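Local coordinates for protein SAM dependent methyltransferase (PDB 3DH0) that binds S-adenosylmethionine in a Rossmann-like methyltransferase domain and probably transfers its methyl group to a substrate that is not identified, at residues A[110-115]-A[139-144]; A[114-119]-A[157-162]. One frame throughout, in Å; residues are numbered along the deposited sequence.

Contact 1: residues A[110-115]-A[139-144]; sequences IFMAFT and LAIIDW. With SAM (S-adenosylmethionine), chain C.
The carbonyl oxygen M112 O takes the backbone N of I142 at 3.0 Å and probably a water as well, which also lies near D143 OD2. The bond to I142 belongs to a ladder between neighbouring parallel strands of a Rossmann-like methyltransferase sheet, joined through helix 122-132 as a beta-alpha-beta crossover. The ladder is regular: A140 N meets I110 O and M112 N meets A140 O, while F114 N carries it past the strand end to I142 O at 2.7 Å. Side chains separate by face. I110, M112, L139 and I141 pack together, with helix 122-132 reaching the first two; F111 and I142 share the other. With CG anti to the backbone N (chi1 176°), the F111 ring runs over the sheet far enough for F111 CE1 to lie 3.9 Å from I142 CD1, which sits at the ring's edge. Past the ladder, the F114 ring lies obliquely to W144, planes at 42°, its CE2 3.5 Å above the indole plane near the rim. An alanine at W144 removes the indole against which F114 CD2 and CE2 rest, and the F114 ring would probably be freer to turn. At the end of the first strand A113 O accepts from the amino N of S-adenosylmethionine at 2.8 Å.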
ATOM      1  N   ILE A 110      -5.763  -1.765   4.912  1.00 22.33           N
ATOM      2  CA  ILE A 110      -5.125  -0.712   4.139  1.00 22.47           C
ATOM      3  C   ILE A 110      -3.664  -1.114   3.940  1.00 22.59           C
ATOM      4  O   ILE A 110      -2.908  -1.259   4.890  1.00 23.58           O
ATOM      5  CB  ILE A 110      -5.182   0.641   4.860  1.00 22.37           C
ATOM      6  CG1 ILE A 110      -6.628   1.012   5.183  1.00 22.32           C
ATOM      7  CG2 ILE A 110      -4.581   1.730   3.971  1.00 22.83           C
ATOM      8  CD1 ILE A 110      -6.748   2.099   6.246  1.00 19.91           C
ATOM      9  N   PHE A 111      -3.278  -1.301   2.690  1.00 22.12           N
ATOM     10  CA  PHE A 111      -1.926  -1.713   2.343  1.00 22.24           C
ATOM     11  C   PHE A 111      -1.218  -0.582   1.619  1.00 22.81           C
ATOM     12  O   PHE A 111      -1.672  -0.125   0.568  1.00 24.17           O
ATOM     13  CB  PHE A 111      -2.010  -2.944   1.444  1.00 21.65           C
ATOM     14  CG  PHE A 111      -0.699  -3.427   0.935  1.00 22.31           C
ATOM     15  CD1 PHE A 111       0.301  -3.826   1.809  1.00 23.10           C
ATOM     16  CD2 PHE A 111      -0.486  -3.545  -0.436  1.00 23.26           C
ATOM     17  CE1 PHE A 111       1.497  -4.346   1.333  1.00 23.22           C
ATOM     18  CE2 PHE A 111       0.698  -4.059  -0.932  1.00 23.02           C
ATOM     19  CZ  PHE A 111       1.698  -4.465  -0.045  1.00 24.07           C
ATOM     20  N   MET A 112      -0.113  -0.121   2.185  1.00 22.13           N
ATOM     21  CA  MET A 112       0.645   0.960   1.578  1.00 22.23           C
ATOM     22  C   MET A 112       2.075   0.491   1.289  1.00 21.48           C
ATOM     23  O   MET A 112       2.945   0.581   2.148  1.00 20.86           O
ATOM     24  CB  MET A 112       0.651   2.162   2.521  1.00 20.90           C
ATOM     25  CG  MET A 112       0.410   3.480   1.821  1.00 21.76           C
ATOM     26  SD  MET A 112       0.411   4.882   2.934  1.00 22.94           S
ATOM     27  CE  MET A 112      -0.934   4.504   3.972  1.00 15.84           C
ATOM     28  N   ALA A 113       2.315  -0.010   0.081  1.00 21.05           N
ATOM     29  CA  ALA A 113       3.645  -0.507  -0.276  1.00 22.26           C
ATOM     30  C   ALA A 113       4.539   0.485  -1.015  1.00 22.37           C
ATOM     31  O   ALA A 113       4.313   0.797  -2.179  1.00 21.84           O
ATOM     32  CB  ALA A 113       3.521  -1.791  -1.086  1.00 21.28           C
ATOM     33  N   PHE A 114       5.575   0.948  -0.323  1.00 24.17           N
ATOM     34  CA  PHE A 114       6.536   1.906  -0.865  1.00 26.11           C
ATOM     35  C   PHE A 114       5.915   3.217  -1.334  1.00 26.75           C
ATOM     36  O   PHE A 114       6.456   3.880  -2.219  1.00 28.12           O
ATOM     37  CB  PHE A 114       7.313   1.288  -2.034  1.00 25.11           C
ATOM     38  CG  PHE A 114       8.026   0.020  -1.680  1.00 25.02           C
ATOM     39  CD1 PHE A 114       7.528  -1.213  -2.104  1.00 24.36           C
ATOM     40  CD2 PHE A 114       9.190   0.055  -0.916  1.00 24.28           C
ATOM     41  CE1 PHE A 114       8.174  -2.386  -1.777  1.00 25.33           C
ATOM     42  CE2 PHE A 114       9.849  -1.112  -0.582  1.00 24.21           C
ATOM     43  CZ  PHE A 114       9.343  -2.343  -1.013  1.00 25.04           C
ATOM     44  N   THR A 115       4.799   3.605  -0.740  1.00 26.28           N
ATOM     45  CA  THR A 115       4.169   4.833  -1.166  1.00 27.78           C
ATOM     46  C   THR A 115       4.071   5.908  -0.080  1.00 27.98           C
ATOM     47  O   THR A 115       3.875   7.083  -0.387  1.00 27.89           O
ATOM     48  CB  THR A 115       2.763   4.520  -1.807  1.00 28.85           C
ATOM     49  OG1 THR A 115       1.952   5.707  -1.868  1.00 29.66           O
ATOM     50  CG2 THR A 115       2.048   3.461  -1.014  1.00 30.70           C
ATOM     51  N   LEU A 139      -3.865  -1.314   9.278  1.00 30.23           N
ATOM     52  CA  LEU A 139      -3.032  -0.559   8.352  1.00 28.14           C
ATOM     53  C   LEU A 139      -1.654  -1.226   8.176  1.00 28.12           C
ATOM     54  O   LEU A 139      -0.901  -1.377   9.139  1.00 27.54           O
ATOM     55  CB  LEU A 139      -2.866   0.869   8.868  1.00 26.26           C
ATOM     56  CG  LEU A 139      -1.818   1.771   8.215  1.00 25.00           C
ATOM     57  CD1 LEU A 139      -1.942   1.753   6.709  1.00 25.17           C
ATOM     58  CD2 LEU A 139      -2.005   3.163   8.737  1.00 24.81           C
ATOM     59  N   ALA A 140      -1.327  -1.631   6.950  1.00 26.80           N
ATOM     60  CA  ALA A 140      -0.044  -2.273   6.681  1.00 25.44           C
ATOM     61  C   ALA A 140       0.851  -1.402   5.809  1.00 24.68           C
ATOM     62  O   ALA A 140       0.659  -1.316   4.603  1.00 25.44           O
ATOM     63  CB  ALA A 140      -0.269  -3.607   6.009  1.00 23.57           C
ATOM     64  N   ILE A 141       1.844  -0.777   6.422  1.00 24.39           N
ATOM     65  CA  ILE A 141       2.756   0.095   5.690  1.00 24.22           C
ATOM     66  C   ILE A 141       4.136  -0.540   5.510  1.00 23.91           C
ATOM     67  O   ILE A 141       4.812  -0.860   6.482  1.00 22.83           O
ATOM     68  CB  ILE A 141       2.894   1.452   6.425  1.00 22.73           C
ATOM     69  CG1 ILE A 141       1.509   2.078   6.585  1.00 21.27           C
ATOM     70  CG2 ILE A 141       3.826   2.369   5.669  1.00 21.45           C
ATOM     71  CD1 ILE A 141       1.507   3.390   7.293  1.00 21.90           C
ATOM     72  N   ILE A 142       4.550  -0.712   4.259  1.00 25.27           N
ATOM     73  CA  ILE A 142       5.849  -1.316   3.951  1.00 26.10           C
ATOM     74  C   ILE A 142       6.766  -0.385   3.154  1.00 26.51           C
ATOM     75  O   ILE A 142       6.378   0.108   2.095  1.00 25.74           O
ATOM     76  CB  ILE A 142       5.667  -2.640   3.151  1.00 24.90           C
ATOM     77  CG1 ILE A 142       4.929  -3.669   4.009  1.00 25.38           C
ATOM     78  CG2 ILE A 142       7.021  -3.191   2.717  1.00 23.52           C
ATOM     79  CD1 ILE A 142       4.792  -5.038   3.368  1.00 25.23           C
ATOM     80  N   ASP A 143       7.977  -0.147   3.653  1.00 27.84           N
ATOM     81  CA  ASP A 143       8.908   0.720   2.934  1.00 31.69           C
ATOM     82  C   ASP A 143      10.401   0.416   3.104  1.00 31.88           C
ATOM     83  O   ASP A 143      10.789  -0.363   3.967  1.00 32.30           O
ATOM     84  CB  ASP A 143       8.648   2.186   3.285  1.00 33.19           C
ATOM     85  CG  ASP A 143       8.680   3.079   2.057  1.00 36.16           C
ATOM     86  OD1 ASP A 143       9.595   2.894   1.220  1.00 37.70           O
ATOM     87  OD2 ASP A 143       7.794   3.954   1.922  1.00 37.35           O
ATOM     88  N   TRP A 144      11.234   1.046   2.272  1.00 32.95           N
ATOM     89  CA  TRP A 144      12.689   0.849   2.314  1.00 33.68           C
ATOM     90  C   TRP A 144      13.287   1.361   3.604  1.00 34.37           C
ATOM     91  O   TRP A 144      12.741   2.283   4.216  1.00 35.51           O
ATOM     92  CB  TRP A 144      13.398   1.594   1.183  1.00 32.87           C
ATOM     93  CG  TRP A 144      12.960   1.255  -0.190  1.00 31.64           C
ATOM     94  CD1 TRP A 144      12.114   1.976  -0.979  1.00 31.04           C
ATOM     95  CD2 TRP A 144      13.378   0.127  -0.963  1.00 31.06           C
ATOM     96  NE1 TRP A 144      11.982   1.365  -2.205  1.00 32.19           N
ATOM     97  CE2 TRP A 144      12.748   0.230  -2.220  1.00 32.17           C
ATOM     98  CE3 TRP A 144      14.226  -0.957  -0.717  1.00 30.73           C
ATOM     99  CZ2 TRP A 144      12.947  -0.720  -3.231  1.00 31.24           C
ATOM    100  CZ3 TRP A 144      14.419  -1.898  -1.719  1.00 29.45           C
ATOM    101  CH2 TRP A 144      13.785  -1.773  -2.958  1.00 31.15           C
TER
HETATM  102  N   SAM C 220       3.294  -0.014  -4.622  1.00 36.37           N
HETATM  103  CA  SAM C 220       3.678  -0.204  -6.055  1.00 37.77           C
HETATM  104  C   SAM C 220       4.261  -1.582  -6.269  1.00 39.30           C
HETATM  105  O   SAM C 220       4.355  -2.339  -5.302  1.00 40.08           O
HETATM  106  OXT SAM C 220       4.614  -1.850  -7.463  1.00 42.12           O
HETATM  107  CB  SAM C 220       4.701   0.853  -6.458  1.00 37.25           C
HETATM  108  CG  SAM C 220       4.268   2.166  -5.945  1.00 35.07           C
HETATM  109  SD  SAM C 220       5.268   3.649  -6.244  1.00 32.83           S
HETATM  110  CE  SAM C 220       6.699   3.374  -5.199  1.00 34.32           C
HETATM  111  C5' SAM C 220       4.310   4.837  -5.428  1.00 30.92           C
HETATM  112  C4' SAM C 220       3.037   5.257  -6.134  1.00 28.67           C
HETATM  113  O4' SAM C 220       2.412   6.163  -5.232  1.00 27.92           O
HETATM  114  C3' SAM C 220       3.291   6.141  -7.371  1.00 27.94           C
HETATM  115  O3' SAM C 220       2.869   5.329  -8.503  1.00 25.83           O
HETATM  116  C2' SAM C 220       2.351   7.324  -7.244  1.00 25.87           C
HETATM  117  O2' SAM C 220       1.610   7.738  -8.372  1.00 25.94           O
HETATM  118  C1' SAM C 220       1.552   6.937  -5.961  1.00 27.95           C
HETATM  119  N9  SAM C 220       1.146   8.012  -5.076  1.00 28.48           N
HETATM  120  C8  SAM C 220       1.853   9.100  -4.604  1.00 28.94           C
HETATM  121  N7  SAM C 220       1.162   9.851  -3.805  1.00 28.30           N
HETATM  122  C5  SAM C 220      -0.085   9.230  -3.739  1.00 28.79           C
HETATM  123  C6  SAM C 220      -1.283   9.541  -3.033  1.00 29.45           C
HETATM  124  N6  SAM C 220      -1.381  10.627  -2.236  1.00 28.65           N
HETATM  125  N1  SAM C 220      -2.374   8.694  -3.181  1.00 30.09           N
HETATM  126  C2  SAM C 220      -2.233   7.617  -3.991  1.00 29.55           C
HETATM  127  N3  SAM C 220      -1.157   7.240  -4.690  1.00 28.67           N
HETATM  128  C4  SAM C 220      -0.109   8.093  -4.518  1.00 28.08           C
HETATM  129  O   HOH W   1       4.781   2.981   2.202  1.00 24.24           O

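Contact 2: residues A[114-119]-A[157-162]; sequences FTFHEL and EVYSEW. With SAM (S-adenosylmethionine), chain C.
H117 and Y159 carry most of this contact, which joins a 3-10 turn to the residues leading into helix 161-170. In this Rossmann-like domain the turn, 116-118, lies in the loop that follows strand 107-113 and borders the cofactor pocket; E118 N to T115 O and L119 N to F116 O close it. No hydrogen bond crosses between the segments, and the fit depends on shape. Y159 meets H117 obliquely through CD1 and CE1: Y159 CE1 stands 3.4 Å from H117 CA, and Y159 CD1 3.7 Å from H117 CB. The same two atoms reach F116, whose CD2 lies 3.6 Å from Y159 CE1. These two side chains cross at about a right angle, while their rings are inclined at 53°. F116 and Y159 both rest as well on V164 and I167 of helix 161-170, so the turn also packs on the helix. The H117 imidazole is set by its first torsion, CG between the backbone N and the carbonyl carbon (chi1 69°). H117 CD2 then comes to 3.2 Å from E157 O, and H117 ND1 is hydrogen-bonded to D143 OD2, a bond that helps to set the turn of the ring. From the same loop the cofactor is met by L119, with CD2 3.4 Å from the adenine N6, and by T115, whose OG1 gives a weak hydrogen bond to the ribose O4' at 3.4 Å.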
ATOM      1  N   PHE A 114       5.575   0.948  -0.323  1.00 24.17           N
ATOM      2  CA  PHE A 114       6.536   1.906  -0.865  1.00 26.11           C
ATOM      3  C   PHE A 114       5.915   3.217  -1.334  1.00 26.75           C
ATOM      4  O   PHE A 114       6.456   3.880  -2.219  1.00 28.12           O
ATOM      5  CB  PHE A 114       7.313   1.288  -2.034  1.00 25.11           C
ATOM      6  CG  PHE A 114       8.026   0.020  -1.680  1.00 25.02           C
ATOM      7  CD1 PHE A 114       7.528  -1.213  -2.104  1.00 24.36           C
ATOM      8  CD2 PHE A 114       9.190   0.055  -0.916  1.00 24.28           C
ATOM      9  CE1 PHE A 114       8.174  -2.386  -1.777  1.00 25.33           C
ATOM     10  CE2 PHE A 114       9.849  -1.112  -0.582  1.00 24.21           C
ATOM     11  CZ  PHE A 114       9.343  -2.343  -1.013  1.00 25.04           C
ATOM     12  N   THR A 115       4.799   3.605  -0.740  1.00 26.28           N
ATOM     13  CA  THR A 115       4.169   4.833  -1.166  1.00 27.78           C
ATOM     14  C   THR A 115       4.071   5.908  -0.080  1.00 27.98           C
ATOM     15  O   THR A 115       3.875   7.083  -0.387  1.00 27.89           O
ATOM     16  CB  THR A 115       2.763   4.520  -1.807  1.00 28.85           C
ATOM     17  OG1 THR A 115       1.952   5.707  -1.868  1.00 29.66           O
ATOM     18  CG2 THR A 115       2.048   3.461  -1.014  1.00 30.70           C
ATOM     19  N   PHE A 116       4.238   5.529   1.181  1.00 27.72           N
ATOM     20  CA  PHE A 116       4.132   6.501   2.262  1.00 28.33           C
ATOM     21  C   PHE A 116       5.072   7.700   2.125  1.00 30.68           C
ATOM     22  O   PHE A 116       4.650   8.845   2.274  1.00 31.25           O
ATOM     23  CB  PHE A 116       4.381   5.830   3.600  1.00 28.41           C
ATOM     24  CG  PHE A 116       3.994   6.673   4.779  1.00 28.13           C
ATOM     25  CD1 PHE A 116       2.656   6.813   5.142  1.00 29.12           C
ATOM     26  CD2 PHE A 116       4.963   7.331   5.523  1.00 26.87           C
ATOM     27  CE1 PHE A 116       2.289   7.599   6.232  1.00 27.46           C
ATOM     28  CE2 PHE A 116       4.614   8.118   6.612  1.00 27.63           C
ATOM     29  CZ  PHE A 116       3.271   8.254   6.971  1.00 27.78           C
ATOM     30  N   HIS A 117       6.346   7.442   1.853  1.00 32.61           N
ATOM     31  CA  HIS A 117       7.320   8.523   1.707  1.00 34.20           C
ATOM     32  C   HIS A 117       7.044   9.419   0.491  1.00 33.67           C
ATOM     33  O   HIS A 117       7.733  10.414   0.286  1.00 34.14           O
ATOM     34  CB  HIS A 117       8.736   7.953   1.578  1.00 36.01           C
ATOM     35  CG  HIS A 117       8.963   7.221   0.295  1.00 39.69           C
ATOM     36  ND1 HIS A 117       8.436   5.971   0.049  1.00 40.58           N
ATOM     37  CD2 HIS A 117       9.578   7.604  -0.853  1.00 40.48           C
ATOM     38  CE1 HIS A 117       8.710   5.618  -1.195  1.00 41.86           C
ATOM     39  NE2 HIS A 117       9.399   6.594  -1.763  1.00 42.23           N
ATOM     40  N   GLU A 118       6.049   9.065  -0.320  1.00 33.00           N
ATOM     41  CA  GLU A 118       5.708   9.851  -1.506  1.00 32.59           C
ATOM     42  C   GLU A 118       4.529  10.811  -1.288  1.00 33.43           C
ATOM     43  O   GLU A 118       4.197  11.614  -2.160  1.00 33.50           O
ATOM     44  CB  GLU A 118       5.374   8.922  -2.675  1.00 30.61           C
ATOM     45  CG  GLU A 118       6.535   8.620  -3.570  1.00 29.07           C
ATOM     46  CD  GLU A 118       6.108   7.961  -4.861  1.00 28.14           C
ATOM     47  OE1 GLU A 118       5.173   8.465  -5.506  1.00 25.48           O
ATOM     48  OE2 GLU A 118       6.716   6.940  -5.237  1.00 31.17           O
ATOM     49  N   LEU A 119       3.896  10.719  -0.125  1.00 33.97           N
ATOM     50  CA  LEU A 119       2.753  11.566   0.190  1.00 35.51           C
ATOM     51  C   LEU A 119       3.101  13.040   0.426  1.00 36.44           C
ATOM     52  O   LEU A 119       3.927  13.356   1.286  1.00 36.60           O
ATOM     53  CB  LEU A 119       2.047  11.016   1.434  1.00 35.50           C
ATOM     54  CG  LEU A 119       1.557   9.565   1.379  1.00 34.81           C
ATOM     55  CD1 LEU A 119       1.056   9.110   2.743  1.00 32.06           C
ATOM     56  CD2 LEU A 119       0.461   9.460   0.337  1.00 34.95           C
ATOM     57  N   GLU A 157      15.616  10.236   0.453  1.00 44.59           N
ATOM     58  CA  GLU A 157      14.358  10.173  -0.264  1.00 44.41           C
ATOM     59  C   GLU A 157      13.306   9.340   0.477  1.00 42.20           C
ATOM     60  O   GLU A 157      12.158   9.260   0.052  1.00 42.32           O
ATOM     61  CB  GLU A 157      14.598   9.592  -1.659  1.00 46.48           C
ATOM     62  CG  GLU A 157      15.349  10.512  -2.617  1.00 49.41           C
ATOM     63  CD  GLU A 157      14.597  10.691  -3.944  1.00 52.80           C
ATOM     64  OE1 GLU A 157      14.131   9.661  -4.502  1.00 54.04           O
ATOM     65  OE2 GLU A 157      14.480  11.850  -4.436  1.00 52.91           O
ATOM     66  N   VAL A 158      13.682   8.742   1.596  1.00 40.26           N
ATOM     67  CA  VAL A 158      12.751   7.904   2.331  1.00 38.70           C
ATOM     68  C   VAL A 158      12.729   8.247   3.813  1.00 37.90           C
ATOM     69  O   VAL A 158      13.598   8.968   4.301  1.00 37.85           O
ATOM     70  CB  VAL A 158      13.138   6.408   2.182  1.00 39.04           C
ATOM     71  CG1 VAL A 158      14.416   6.109   2.971  1.00 36.78           C
ATOM     72  CG2 VAL A 158      12.007   5.525   2.666  1.00 40.74           C
ATOM     73  N   TYR A 159      11.716   7.733   4.514  1.00 36.91           N
ATOM     74  CA  TYR A 159      11.580   7.917   5.957  1.00 35.31           C
ATOM     75  C   TYR A 159      12.202   6.684   6.591  1.00 35.90           C
ATOM     76  O   TYR A 159      12.431   5.673   5.924  1.00 36.97           O
ATOM     77  CB  TYR A 159      10.114   7.915   6.399  1.00 34.94           C
ATOM     78  CG  TYR A 159       9.248   9.082   5.992  1.00 34.22           C
ATOM     79  CD1 TYR A 159       8.167   8.895   5.136  1.00 34.22           C
ATOM     80  CD2 TYR A 159       9.459  10.351   6.514  1.00 33.99           C
ATOM     81  CE1 TYR A 159       7.317   9.941   4.813  1.00 33.34           C
ATOM     82  CE2 TYR A 159       8.614  11.406   6.195  1.00 33.39           C
ATOM     83  CZ  TYR A 159       7.545  11.193   5.347  1.00 33.21           C
ATOM     84  OH  TYR A 159       6.703  12.227   5.034  1.00 31.10           O
ATOM     85  N   SER A 160      12.454   6.756   7.886  1.00 36.63           N
ATOM     86  CA  SER A 160      12.987   5.615   8.604  1.00 37.45           C
ATOM     87  C   SER A 160      11.809   5.130   9.447  1.00 39.01           C
ATOM     88  O   SER A 160      10.918   5.919   9.779  1.00 38.35           O
ATOM     89  CB  SER A 160      14.122   6.038   9.535  1.00 37.73           C
ATOM     90  OG  SER A 160      13.609   6.721  10.669  1.00 35.29           O
ATOM     91  N   GLU A 161      11.800   3.844   9.794  1.00 40.19           N
ATOM     92  CA  GLU A 161      10.729   3.281  10.615  1.00 41.43           C
ATOM     93  C   GLU A 161      10.460   4.188  11.807  1.00 41.99           C
ATOM     94  O   GLU A 161       9.339   4.303  12.290  1.00 42.05           O
ATOM     95  CB  GLU A 161      11.134   1.909  11.136  1.00 41.30           C
ATOM     96  CG  GLU A 161      12.433   1.929  11.916  1.00 42.64           C
ATOM     97  CD  GLU A 161      13.606   1.358  11.125  1.00 43.47           C
ATOM     98  OE1 GLU A 161      13.839   1.828   9.983  1.00 42.11           O
ATOM     99  OE2 GLU A 161      14.294   0.441  11.658  1.00 44.13           O
ATOM    100  N   TRP A 162      11.503   4.840  12.281  1.00 43.54           N
ATOM    101  CA  TRP A 162      11.365   5.709  13.421  1.00 44.45           C
ATOM    102  C   TRP A 162      10.426   6.876  13.107  1.00 44.01           C
ATOM    103  O   TRP A 162       9.404   7.040  13.768  1.00 43.59           O
ATOM    104  CB  TRP A 162      12.766   6.157  13.845  1.00 48.10           C
ATOM    105  CG  TRP A 162      13.655   4.958  14.170  1.00 51.89           C
ATOM    106  CD1 TRP A 162      13.499   4.093  15.219  1.00 52.72           C
ATOM    107  CD2 TRP A 162      14.784   4.463  13.411  1.00 54.15           C
ATOM    108  NE1 TRP A 162      14.451   3.098  15.167  1.00 53.56           N
ATOM    109  CE2 TRP A 162      15.252   3.298  14.071  1.00 54.90           C
ATOM    110  CE3 TRP A 162      15.444   4.894  12.242  1.00 55.47           C
ATOM    111  CZ2 TRP A 162      16.364   2.545  13.596  1.00 55.17           C
ATOM    112  CZ3 TRP A 162      16.559   4.141  11.766  1.00 55.20           C
ATOM    113  CH2 TRP A 162      16.999   2.985  12.450  1.00 55.46           C
TER
HETATM  114  N   SAM C 220       3.294  -0.014  -4.622  1.00 36.37           N
HETATM  115  CA  SAM C 220       3.678  -0.204  -6.055  1.00 37.77           C
HETATM  116  C   SAM C 220       4.261  -1.582  -6.269  1.00 39.30           C
HETATM  117  O   SAM C 220       4.355  -2.339  -5.302  1.00 40.08           O
HETATM  118  OXT SAM C 220       4.614  -1.850  -7.463  1.00 42.12           O
HETATM  119  CB  SAM C 220       4.701   0.853  -6.458  1.00 37.25           C
HETATM  120  CG  SAM C 220       4.268   2.166  -5.945  1.00 35.07           C
HETATM  121  SD  SAM C 220       5.268   3.649  -6.244  1.00 32.83           S
HETATM  122  CE  SAM C 220       6.699   3.374  -5.199  1.00 34.32           C
HETATM  123  C5' SAM C 220       4.310   4.837  -5.428  1.00 30.92           C
HETATM  124  C4' SAM C 220       3.037   5.257  -6.134  1.00 28.67           C
HETATM  125  O4' SAM C 220       2.412   6.163  -5.232  1.00 27.92           O
HETATM  126  C3' SAM C 220       3.291   6.141  -7.371  1.00 27.94           C
HETATM  127  O3' SAM C 220       2.869   5.329  -8.503  1.00 25.83           O
HETATM  128  C2' SAM C 220       2.351   7.324  -7.244  1.00 25.87           C
HETATM  129  O2' SAM C 220       1.610   7.738  -8.372  1.00 25.94           O
HETATM  130  C1' SAM C 220       1.552   6.937  -5.961  1.00 27.95           C
HETATM  131  N9  SAM C 220       1.146   8.012  -5.076  1.00 28.48           N
HETATM  132  C8  SAM C 220       1.853   9.100  -4.604  1.00 28.94           C
HETATM  133  N7  SAM C 220       1.162   9.851  -3.805  1.00 28.30           N
HETATM  134  C5  SAM C 220      -0.085   9.230  -3.739  1.00 28.79           C
HETATM  135  C6  SAM C 220      -1.283   9.541  -3.033  1.00 29.45           C
HETATM  136  N6  SAM C 220      -1.381  10.627  -2.236  1.00 28.65           N
HETATM  137  N1  SAM C 220      -2.374   8.694  -3.181  1.00 30.09           N
HETATM  138  C2  SAM C 220      -2.233   7.617  -3.991  1.00 29.55           C
HETATM  139  N3  SAM C 220      -1.157   7.240  -4.690  1.00 28.67           N
HETATM  140  C4  SAM C 220      -0.109   8.093  -4.518  1.00 28.08           C

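Read together, the two contacts contrast the middle of a Rossmann-like sheet with the loops at the ends of its strands. Contact 1 lies in the buried centre of the domain and is held by a backbone ladder; contact 2 lies farther out, is partly exposed and depends on side-chain packing without a hydrogen bond between its segments. Both draw on the same stretch of chain, F114 and T115 belonging to each, and both touch S-adenosylmethionine. Strand 137-144 and helix 161-170, the second partners, follow one another in sequence. The polar pair of H117 ND1 and D143 OD2, 2.8 Å apart, joins loop 114-119 of contact 2 to strand 137-144 of contact 1.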